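PDB 6EI3: proton-dependent oligopeptide transporter family protein, which probably carries small peptides across the bacterial inner membrane, using the proton gradient, as a major facilitator superfamily transporter of the POT family. Local coordinates for residues L248-C253 with W447-N452; A40-A45 with A454-T459; I50-M55 with V443-V448. One frame throughout, in Å; residues are numbered along the deposited sequence.

Contact 1 (L248-C253 with W447-N452); sequences LVICLC and WVLLSN. With 78M ((2S)-2,3-dihydroxypropyl(7Z)-pentadec-7-enoate), chain H; 78M ((2S)-2,3-dihydroxypropyl(7Z)-pentadec-7-enoate), chain G; 78M ((2S)-2,3-dihydroxypropyl(7Z)-pentadec-7-enoate), chain O.
Ile250 and Leu449 bury the most surface where helix 248-270, probably one of the two extra helices that bacterial POT proteins insert between the six-helix bundles of the major facilitator fold, leans on helix 430-456 of the C-terminal bundle. The short axes come no closer than 10.4 Å, with 128° between their directions, and the side chains that meet are all aliphatic. Ile250 runs past Leu449 in the opposite direction, laying CG1 3.7 Å from Leu449 CB and resting CD1 on the same carbon. Its two branches divide the work: with CG1 anti to the carbonyl carbon (chi1 -74°), CG2 is left to meet Leu450 CD2 at 3.8 Å. Val249 adds a smaller contact, its CG1 crossing the end of Leu449 almost squarely, 3.9 Å from CD1. The other methyl of Val249, CG2, lies 3.8 Å from C9 of the monoacylglycerol of chain H, so this helix has helix 430-456 on one side and lipid chains along Leu248, Val249 and Leu252. Leu449 further touches His49 and Ile56 of helix 40-60. One turn of helix 430-456 has an added tie of its own: Val448 O accepts from Asn452 N and from Ser451 OG, the latter at 2.6 Å.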
# COMPACT_ATOMS: atom_id res chain seq x y z
N LEU A 248 10.45 -11.35 -12.88
CA LEU A 248 10.59 -11.86 -11.51
C LEU A 248 9.58 -11.27 -10.50
O LEU A 248 9.02 -12.04 -9.71
CB LEU A 248 12.03 -11.69 -11.00
CG LEU A 248 12.41 -12.37 -9.66
CD1 LEU A 248 12.16 -13.89 -9.67
CD2 LEU A 248 13.85 -12.10 -9.30
N VAL A 249 9.37 -9.94 -10.52
CA VAL A 249 8.45 -9.27 -9.57
C VAL A 249 7.03 -9.84 -9.67
O VAL A 249 6.44 -10.15 -8.63
CB VAL A 249 8.49 -7.72 -9.65
CG1 VAL A 249 7.49 -7.07 -8.67
CG2 VAL A 249 9.90 -7.20 -9.38
N ILE A 250 6.49 -10.02 -10.89
CA ILE A 250 5.15 -10.61 -11.06
C ILE A 250 5.12 -12.04 -10.54
O ILE A 250 4.21 -12.39 -9.78
CB ILE A 250 4.63 -10.50 -12.51
CG1 ILE A 250 4.22 -9.04 -12.82
CG2 ILE A 250 3.47 -11.47 -12.78
CD1 ILE A 250 3.96 -8.73 -14.35
N CYS A 251 6.13 -12.85 -10.91
CA CYS A 251 6.21 -14.25 -10.49
C CYS A 251 6.25 -14.41 -8.99
O CYS A 251 5.53 -15.26 -8.48
CB CYS A 251 7.36 -14.97 -11.16
SG CYS A 251 7.21 -15.05 -12.96
N LEU A 252 7.07 -13.60 -8.29
CA LEU A 252 7.19 -13.64 -6.84
C LEU A 252 5.85 -13.28 -6.17
O LEU A 252 5.48 -13.90 -5.17
CB LEU A 252 8.32 -12.72 -6.34
CG LEU A 252 9.77 -13.21 -6.57
CD1 LEU A 252 10.77 -12.08 -6.31
CD2 LEU A 252 10.12 -14.42 -5.68
N CYS A 253 5.10 -12.30 -6.76
CA CYS A 253 3.79 -11.85 -6.28
C CYS A 253 2.70 -12.85 -6.50
O CYS A 253 1.84 -12.97 -5.64
CB CYS A 253 3.41 -10.51 -6.89
SG CYS A 253 4.33 -9.13 -6.20
N TRP A 447 -2.02 -6.35 -9.52
CA TRP A 447 -3.06 -6.29 -10.56
C TRP A 447 -2.72 -5.27 -11.65
O TRP A 447 -3.11 -5.47 -12.80
CB TRP A 447 -4.47 -6.03 -9.98
CG TRP A 447 -4.92 -6.95 -8.87
CD1 TRP A 447 -5.62 -6.58 -7.75
CD2 TRP A 447 -4.71 -8.37 -8.76
NE1 TRP A 447 -5.87 -7.69 -6.97
CE2 TRP A 447 -5.33 -8.80 -7.57
CE3 TRP A 447 -4.09 -9.33 -9.58
CZ2 TRP A 447 -5.34 -10.14 -7.16
CZ3 TRP A 447 -4.08 -10.65 -9.17
CH2 TRP A 447 -4.68 -11.04 -7.96
N VAL A 448 -2.02 -4.16 -11.29
CA VAL A 448 -1.60 -3.14 -12.26
C VAL A 448 -0.53 -3.76 -13.17
O VAL A 448 -0.63 -3.64 -14.40
CB VAL A 448 -1.07 -1.85 -11.57
CG1 VAL A 448 -0.64 -0.81 -12.62
CG2 VAL A 448 -2.09 -1.25 -10.60
N LEU A 449 0.49 -4.42 -12.58
CA LEU A 449 1.55 -5.08 -13.35
C LEU A 449 0.97 -6.11 -14.32
O LEU A 449 1.38 -6.14 -15.48
CB LEU A 449 2.55 -5.77 -12.43
CG LEU A 449 3.43 -4.90 -11.51
CD1 LEU A 449 4.55 -5.76 -10.91
CD2 LEU A 449 4.06 -3.72 -12.30
N LEU A 450 -0.03 -6.89 -13.86
CA LEU A 450 -0.70 -7.90 -14.69
C LEU A 450 -1.46 -7.29 -15.85
O LEU A 450 -1.43 -7.85 -16.95
CB LEU A 450 -1.61 -8.82 -13.86
CG LEU A 450 -0.89 -9.97 -13.12
CD1 LEU A 450 -1.90 -10.81 -12.31
CD2 LEU A 450 -0.10 -10.87 -14.08
N SER A 451 -2.10 -6.13 -15.62
CA SER A 451 -2.83 -5.40 -16.68
C SER A 451 -1.88 -4.90 -17.79
O SER A 451 -2.30 -4.89 -18.95
CB SER A 451 -3.66 -4.26 -16.12
OG SER A 451 -2.84 -3.15 -15.77
N ASN A 452 -0.64 -4.50 -17.43
CA ASN A 452 0.42 -4.02 -18.33
C ASN A 452 0.84 -5.11 -19.30
O ASN A 452 1.16 -4.81 -20.45
CB ASN A 452 1.67 -3.60 -17.53
CG ASN A 452 1.81 -2.13 -17.23
OD1 ASN A 452 1.10 -1.28 -17.78
ND2 ASN A 452 2.76 -1.82 -16.35
O21 78M H . 8.97 -9.25 -22.70
C20 78M H . 9.19 -10.01 -21.52
C18 78M H . 8.61 -9.34 -20.30
O19 78M H . 7.24 -8.99 -20.54
C17 78M H . 9.37 -8.11 -19.87
O2 78M H . 10.63 -8.58 -19.32
C1 78M H . 10.77 -8.63 -17.98
O1 78M H . 9.92 -8.28 -17.20
C2 78M H . 12.11 -9.17 -17.60
C3 78M H . 12.92 -8.25 -16.69
C4 78M H . 12.66 -8.49 -15.21
C5 78M H . 13.42 -7.55 -14.29
C6 78M H . 13.53 -8.02 -12.85
C7 78M H . 14.02 -6.94 -11.93
C8 78M H . 14.06 -6.94 -10.61
C9 78M H . 13.63 -8.03 -9.67
C10 78M H . 14.03 -7.72 -8.23
C11 78M H . 13.80 -8.86 -7.25
C12 78M H . 14.41 -8.63 -5.88
C13 78M H . 14.38 -9.84 -4.95
C15 78M H . 13.16 -11.15 -3.16
C14 78M H . 13.11 -9.98 -4.12
O21 78M G . 10.27 -4.68 -18.31
C20 78M G . 11.59 -4.74 -17.78
C18 78M G . 11.74 -3.80 -16.61
O19 78M G . 11.80 -2.44 -17.06
C17 78M G . 12.95 -4.10 -15.76
O2 78M G . 12.52 -4.13 -14.38
C1 78M G . 12.61 -3.01 -13.65
O1 78M G . 12.91 -1.94 -14.10
C2 78M G . 12.26 -3.26 -12.22
C3 78M G . 13.02 -2.40 -11.22
C4 78M G . 12.18 -2.09 -10.00
C5 78M G . 12.96 -1.66 -8.78
C6 78M G . 12.19 -1.83 -7.47
C7 78M G . 12.26 -3.22 -6.93
C8 78M G . 11.72 -3.65 -5.80
C9 78M G . 11.82 -5.03 -5.25
C10 78M G . 10.59 -5.88 -5.52
C11 78M G . 10.48 -7.10 -4.61
C12 78M G . 9.23 -7.92 -4.88
C13 78M G . 8.88 -8.95 -3.83
C15 78M G . 7.23 -10.74 -3.17
C14 78M G . 7.52 -9.57 -4.07
O21 78M O . -15.94 -16.21 5.11
C20 78M O . -14.68 -16.76 5.47
C18 78M O . -13.97 -17.34 4.27
O19 78M O . -14.78 -18.35 3.66
C17 78M O . -12.62 -17.91 4.61
O2 78M O . -11.89 -17.99 3.36
C1 78M O . -10.57 -18.18 3.42
O1 78M O . -9.96 -18.44 4.43
C2 78M O . -9.94 -18.00 2.07
C3 78M O . -8.94 -16.85 2.01
C4 78M O . -9.03 -16.05 0.72
C5 78M O . -7.79 -16.12 -0.16
C6 78M O . -6.64 -15.20 0.28
C7 78M O . -6.52 -13.99 -0.59
C8 78M O . -5.56 -13.73 -1.45
C9 78M O . -5.46 -12.51 -2.32
C10 78M O . -6.18 -12.71 -3.66
C11 78M O . -7.09 -11.56 -4.07
C12 78M O . -8.29 -12.01 -4.89
C13 78M O . -9.33 -10.93 -5.19
C15 78M O . -10.13 -9.17 -6.79
C14 78M O . -8.97 -10.01 -6.34

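Contact 2 (A40-A45 with A454-T459); sequences APERDA and AVRNAT
Across this surface contact the backbones come nearest at Glu42 and Arg456, whose CA atoms are still 7.9 Å apart, and the long arginine side chain spans the interval. Arg456 sets off with CG roughly opposite its own nitrogen (chi1 -153°) and then bends twice, at chi2 and chi3, which swings the guanidinium onto the start of helix 40-60. There one face of it meets the aliphatic part of Glu42: CG of Glu42 sits 3.9 Å above the guanidinium plane, displaced toward the rim, while the two side chains cross at about a right angle. Ala45 comes in at the edge, its CB 3.5 Å from Arg456 NH2. The same nitrogen is 3.3 Å from Pro41 O, but the angle is too poor for a hydrogen bond, and that carbonyl already accepts the helical bond from Ala45 N. The strongest partner of NH2 is Glu471 OE1 on helix 471-495, in a salt bridge. The carboxylate of Glu42 is turned within 21° of the guanidinium plane, yet its OE2 stays 4.8 Å from Arg456 NH1. The chemistry implies that Glu42 probably supplies a favourable field rather than a direct ion pair. In the major facilitator fold, Arg456 thus reaches the N-terminal bundle by van der Waals contact with helix 40-60, while its salt bridge holds it within the C-terminal bundle of helices 430-456 and 471-495, probably at the periplasmic face.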
# COMPACT_ATOMS: atom_id res chain seq x y z
N ALA A 40 5.83 5.10 -27.62
CA ALA A 40 5.19 5.86 -26.55
C ALA A 40 4.30 5.00 -25.62
O ALA A 40 4.54 5.06 -24.42
CB ALA A 40 4.43 7.06 -27.10
N PRO A 41 3.34 4.14 -26.10
CA PRO A 41 2.55 3.35 -25.13
C PRO A 41 3.37 2.29 -24.40
O PRO A 41 3.06 2.00 -23.24
CB PRO A 41 1.41 2.76 -25.97
CG PRO A 41 1.85 2.83 -27.35
CD PRO A 41 2.86 3.92 -27.48
N GLU A 42 4.42 1.75 -25.04
CA GLU A 42 5.34 0.75 -24.46
C GLU A 42 6.18 1.39 -23.35
O GLU A 42 6.46 0.75 -22.34
CB GLU A 42 6.26 0.14 -25.55
CG GLU A 42 5.53 -0.71 -26.59
CD GLU A 42 5.13 0.00 -27.87
OE1 GLU A 42 4.78 1.20 -27.81
OE2 GLU A 42 5.17 -0.65 -28.94
N ARG A 43 6.59 2.65 -23.55
CA ARG A 43 7.37 3.39 -22.55
C ARG A 43 6.47 3.75 -21.36
O ARG A 43 6.94 3.71 -20.22
CB ARG A 43 8.04 4.63 -23.15
CG ARG A 43 9.11 4.30 -24.18
CD ARG A 43 9.70 5.55 -24.83
NE ARG A 43 10.22 6.51 -23.85
CZ ARG A 43 11.45 6.50 -23.36
NH1 ARG A 43 12.33 5.58 -23.76
NH2 ARG A 43 11.83 7.42 -22.48
N ASP A 44 5.17 4.05 -21.60
CA ASP A 44 4.21 4.32 -20.52
C ASP A 44 4.08 3.06 -19.65
O ASP A 44 4.09 3.17 -18.43
CB ASP A 44 2.81 4.67 -21.07
CG ASP A 44 2.67 6.04 -21.68
OD1 ASP A 44 3.57 6.88 -21.46
OD2 ASP A 44 1.65 6.28 -22.37
N ALA A 45 3.94 1.89 -20.30
CA ALA A 45 3.83 0.60 -19.61
C ALA A 45 5.10 0.31 -18.81
O ALA A 45 5.01 -0.11 -17.65
CB ALA A 45 3.56 -0.51 -20.61
N ALA A 454 -1.07 -7.95 -20.03
CA ALA A 454 -2.27 -8.27 -20.79
C ALA A 454 -2.46 -7.39 -22.02
O ALA A 454 -2.73 -7.93 -23.09
CB ALA A 454 -3.50 -8.22 -19.89
N VAL A 455 -2.29 -6.05 -21.90
CA VAL A 455 -2.43 -5.12 -23.03
C VAL A 455 -1.29 -5.25 -24.06
O VAL A 455 -1.51 -4.95 -25.24
CB VAL A 455 -2.65 -3.63 -22.63
CG1 VAL A 455 -3.99 -3.44 -21.93
CG2 VAL A 455 -1.50 -3.10 -21.78
N ARG A 456 -0.10 -5.69 -23.63
CA ARG A 456 1.07 -5.84 -24.50
C ARG A 456 0.93 -7.00 -25.48
O ARG A 456 1.67 -7.08 -26.46
CB ARG A 456 2.37 -5.93 -23.67
CG ARG A 456 3.65 -5.46 -24.39
CD ARG A 456 3.55 -4.11 -25.11
NE ARG A 456 3.15 -3.02 -24.22
CZ ARG A 456 2.31 -2.04 -24.55
NH1 ARG A 456 1.78 -2.00 -25.77
NH2 ARG A 456 2.01 -1.10 -23.68
N ASN A 457 -0.06 -7.87 -25.24
CA ASN A 457 -0.39 -9.01 -26.09
C ASN A 457 -1.00 -8.47 -27.40
O ASN A 457 -1.94 -7.67 -27.35
CB ASN A 457 -1.36 -9.94 -25.37
CG ASN A 457 -1.64 -11.23 -26.08
OD1 ASN A 457 -2.73 -11.46 -26.60
ND2 ASN A 457 -0.66 -12.13 -26.07
N ALA A 458 -0.43 -8.89 -28.55
CA ALA A 458 -0.84 -8.49 -29.91
C ALA A 458 -2.33 -8.70 -30.20
O ALA A 458 -2.91 -7.89 -30.92
CB ALA A 458 0.00 -9.22 -30.95
N THR A 459 -2.94 -9.76 -29.63
CA THR A 459 -4.36 -10.06 -29.78
C THR A 459 -5.20 -9.02 -29.03
O THR A 459 -6.10 -8.43 -29.62
CB THR A 459 -4.66 -11.52 -29.38
OG1 THR A 459 -3.87 -12.40 -30.19
CG2 THR A 459 -6.14 -11.89 -29.54

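Contact 3 (I50-M55 with V443-V448); sequences ILHSFM and VGNLWV. With 78M ((2S)-2,3-dihydroxypropyl(7Z)-pentadec-7-enoate), chain G; 78M ((2S)-2,3-dihydroxypropyl(7Z)-pentadec-7-enoate), chain O.
Asn445 OD1 takes a short, nearly straight hydrogen bond from His52 ND1, 2.7 Å long with an N-H...O angle of 170°, and the CB of Met55 presses on the same oxygen from 3.4 Å. This pair sits where helix 40-60 of the N-terminal bundle runs antiparallel to helix 430-456 of the C-terminal bundle, a meeting of the two halves characteristic of the major facilitator fold; the short axes are 8.9 Å apart. The oxygen lies almost in the plane of the imidazole, at its edge, although ring and amide planes are turned 34° from each other. Much holds both groups in this pose. On the asparagine, ND2 donates to Thr441 O one turn back and to Asp307 OD2, which settles which end of the amide faces the histidine. On the histidine, NE2 is hydrogen-bonded to Ser311 OG, so partners at both nitrogens fix the rotation of the ring. Its faces are clamped as well: Val448 CG1 makes a CH-pi contact on one, 3.7 Å from the ring centroid, and Leu51 CD1 covers the centre of the other at 3.6 Å from the plane. All four residues that touch across the interface are buried, and the polar atoms of the histidine and asparagine are thus satisfied within the protein. Met55 points its CB at the asparagine, but the bends at chi2 and chi3 lead the thioether end away; CG lies 3.9 Å from Asn445 OD1, farther than CB.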
# COMPACT_ATOMS: atom_id res chain seq x y z
N ILE A 50 7.99 -0.16 -13.48
CA ILE A 50 8.99 0.21 -12.49
C ILE A 50 8.35 0.77 -11.19
O ILE A 50 8.74 0.37 -10.09
CB ILE A 50 10.02 1.19 -13.12
CG1 ILE A 50 10.80 0.50 -14.27
CG2 ILE A 50 10.99 1.74 -12.05
CD1 ILE A 50 11.42 1.46 -15.31
N LEU A 51 7.44 1.75 -11.32
CA LEU A 51 6.78 2.39 -10.17
C LEU A 51 6.01 1.36 -9.33
O LEU A 51 6.15 1.32 -8.10
CB LEU A 51 5.84 3.50 -10.71
CG LEU A 51 5.06 4.44 -9.73
CD1 LEU A 51 3.80 3.77 -9.15
CD2 LEU A 51 5.95 5.05 -8.65
N HIS A 52 5.18 0.55 -9.99
CA HIS A 52 4.35 -0.42 -9.31
C HIS A 52 5.19 -1.60 -8.77
O HIS A 52 4.83 -2.12 -7.72
CB HIS A 52 3.17 -0.84 -10.21
CG HIS A 52 2.23 0.31 -10.41
ND1 HIS A 52 1.37 0.72 -9.40
CD2 HIS A 52 2.08 1.13 -11.47
CE1 HIS A 52 0.77 1.81 -9.85
NE2 HIS A 52 1.13 2.07 -11.10
N SER A 53 6.34 -1.93 -9.41
CA SER A 53 7.27 -2.95 -8.86
C SER A 53 7.91 -2.40 -7.57
O SER A 53 8.05 -3.13 -6.59
CB SER A 53 8.37 -3.30 -9.87
OG SER A 53 7.79 -4.03 -10.93
N PHE A 54 8.29 -1.12 -7.59
CA PHE A 54 8.83 -0.39 -6.44
C PHE A 54 7.81 -0.40 -5.26
O PHE A 54 8.18 -0.72 -4.13
CB PHE A 54 9.17 1.06 -6.85
CG PHE A 54 9.55 1.96 -5.70
CD1 PHE A 54 10.82 1.88 -5.12
CD2 PHE A 54 8.65 2.89 -5.19
CE1 PHE A 54 11.17 2.72 -4.06
CE2 PHE A 54 8.99 3.70 -4.11
CZ PHE A 54 10.24 3.61 -3.55
N MET A 55 6.52 -0.05 -5.53
CA MET A 55 5.43 -0.07 -4.55
C MET A 55 5.25 -1.49 -3.96
O MET A 55 5.04 -1.65 -2.76
CB MET A 55 4.13 0.45 -5.16
CG MET A 55 4.14 1.97 -5.42
SD MET A 55 4.61 2.95 -3.95
CE MET A 55 3.18 2.70 -2.95
N VAL A 443 -0.62 -6.63 -3.30
CA VAL A 443 -1.48 -7.36 -4.24
C VAL A 443 -2.23 -6.40 -5.20
O VAL A 443 -2.26 -6.68 -6.40
CB VAL A 443 -2.39 -8.40 -3.54
CG1 VAL A 443 -3.31 -9.13 -4.52
CG2 VAL A 443 -1.55 -9.43 -2.78
N GLY A 444 -2.73 -5.25 -4.72
CA GLY A 444 -3.34 -4.28 -5.62
C GLY A 444 -2.38 -3.79 -6.70
O GLY A 444 -2.77 -3.61 -7.86
N ASN A 445 -1.09 -3.60 -6.35
CA ASN A 445 -0.06 -3.20 -7.31
C ASN A 445 0.27 -4.31 -8.29
O ASN A 445 0.55 -4.02 -9.44
CB ASN A 445 1.19 -2.64 -6.60
CG ASN A 445 0.96 -1.23 -6.13
OD1 ASN A 445 1.21 -0.26 -6.84
ND2 ASN A 445 0.34 -1.09 -4.98
N LEU A 446 0.14 -5.59 -7.86
CA LEU A 446 0.32 -6.74 -8.75
C LEU A 446 -0.73 -6.67 -9.86
O LEU A 446 -0.37 -6.91 -11.02
CB LEU A 446 0.24 -8.09 -8.00
CG LEU A 446 0.10 -9.37 -8.87
CD1 LEU A 446 1.33 -9.62 -9.77
CD2 LEU A 446 -0.24 -10.61 -8.00
N TRP A 447 -2.02 -6.35 -9.52
CA TRP A 447 -3.06 -6.29 -10.56
C TRP A 447 -2.72 -5.27 -11.65
O TRP A 447 -3.11 -5.47 -12.80
CB TRP A 447 -4.47 -6.03 -9.98
CG TRP A 447 -4.92 -6.95 -8.87
CD1 TRP A 447 -5.62 -6.58 -7.75
CD2 TRP A 447 -4.71 -8.37 -8.76
NE1 TRP A 447 -5.87 -7.69 -6.97
CE2 TRP A 447 -5.33 -8.80 -7.57
CE3 TRP A 447 -4.09 -9.33 -9.58
CZ2 TRP A 447 -5.34 -10.14 -7.16
CZ3 TRP A 447 -4.08 -10.65 -9.17
CH2 TRP A 447 -4.68 -11.04 -7.96
N VAL A 448 -2.02 -4.16 -11.29
CA VAL A 448 -1.60 -3.14 -12.26
C VAL A 448 -0.53 -3.76 -13.17
O VAL A 448 -0.63 -3.64 -14.40
CB VAL A 448 -1.07 -1.85 -11.57
CG1 VAL A 448 -0.64 -0.81 -12.62
CG2 VAL A 448 -2.09 -1.25 -10.60
O21 78M G . 10.27 -4.68 -18.31
C20 78M G . 11.59 -4.74 -17.78
C18 78M G . 11.74 -3.80 -16.61
O19 78M G . 11.80 -2.44 -17.06
C17 78M G . 12.95 -4.10 -15.76
O2 78M G . 12.52 -4.13 -14.38
C1 78M G . 12.61 -3.01 -13.65
O1 78M G . 12.91 -1.94 -14.10
C2 78M G . 12.26 -3.26 -12.22
C3 78M G . 13.02 -2.40 -11.22
C4 78M G . 12.18 -2.09 -10.00
C5 78M G . 12.96 -1.66 -8.78
C6 78M G . 12.19 -1.83 -7.47
C7 78M G . 12.26 -3.22 -6.93
C8 78M G . 11.72 -3.65 -5.80
C9 78M G . 11.82 -5.03 -5.25
C10 78M G . 10.59 -5.88 -5.52
C11 78M G . 10.48 -7.10 -4.61
C12 78M G . 9.23 -7.92 -4.88
C13 78M G . 8.88 -8.95 -3.83
C15 78M G . 7.23 -10.74 -3.17
C14 78M G . 7.52 -9.57 -4.07
O21 78M O . -15.94 -16.21 5.11
C20 78M O . -14.68 -16.76 5.47
C18 78M O . -13.97 -17.34 4.27
O19 78M O . -14.78 -18.35 3.66
C17 78M O . -12.62 -17.91 4.61
O2 78M O . -11.89 -17.99 3.36
C1 78M O . -10.57 -18.18 3.42
O1 78M O . -9.96 -18.44 4.43
C2 78M O . -9.94 -18.00 2.07
C3 78M O . -8.94 -16.85 2.01
C4 78M O . -9.03 -16.05 0.72
C5 78M O . -7.79 -16.12 -0.16
C6 78M O . -6.64 -15.20 0.28
C7 78M O . -6.52 -13.99 -0.59
C8 78M O . -5.56 -13.73 -1.45
C9 78M O . -5.46 -12.51 -2.32
C10 78M O . -6.18 -12.71 -3.66
C11 78M O . -7.09 -11.56 -4.07
C12 78M O . -8.29 -12.01 -4.89
C13 78M O . -9.33 -10.93 -5.19
C15 78M O . -10.13 -9.17 -6.79
C14 78M O . -8.97 -10.01 -6.34

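Overall arrangement
From the N terminus, helix 40-60 supplies 40-45 and then 50-55, helix 248-270 supplies 248-253, and helix 430-456 meets all three, its last residues carrying on through Asn457 into helix 458-467. Contact 2 closes the longest loop, and contacts 1 and 3 fall within it; contact 3 starts earlier than contact 1, and the two end on overlapping residues of helix 430-456. Contacts 2 and 3 join the N-terminal bundle to the C-terminal one near the end and in the interior of the same antiparallel helix pair, whereas contact 1 brings in what is probably an inserted helix. Contacts 1 and 3 lie about 7 Å apart between centres and merge where Leu449 CD2 meets His52 CB at 3.7 Å.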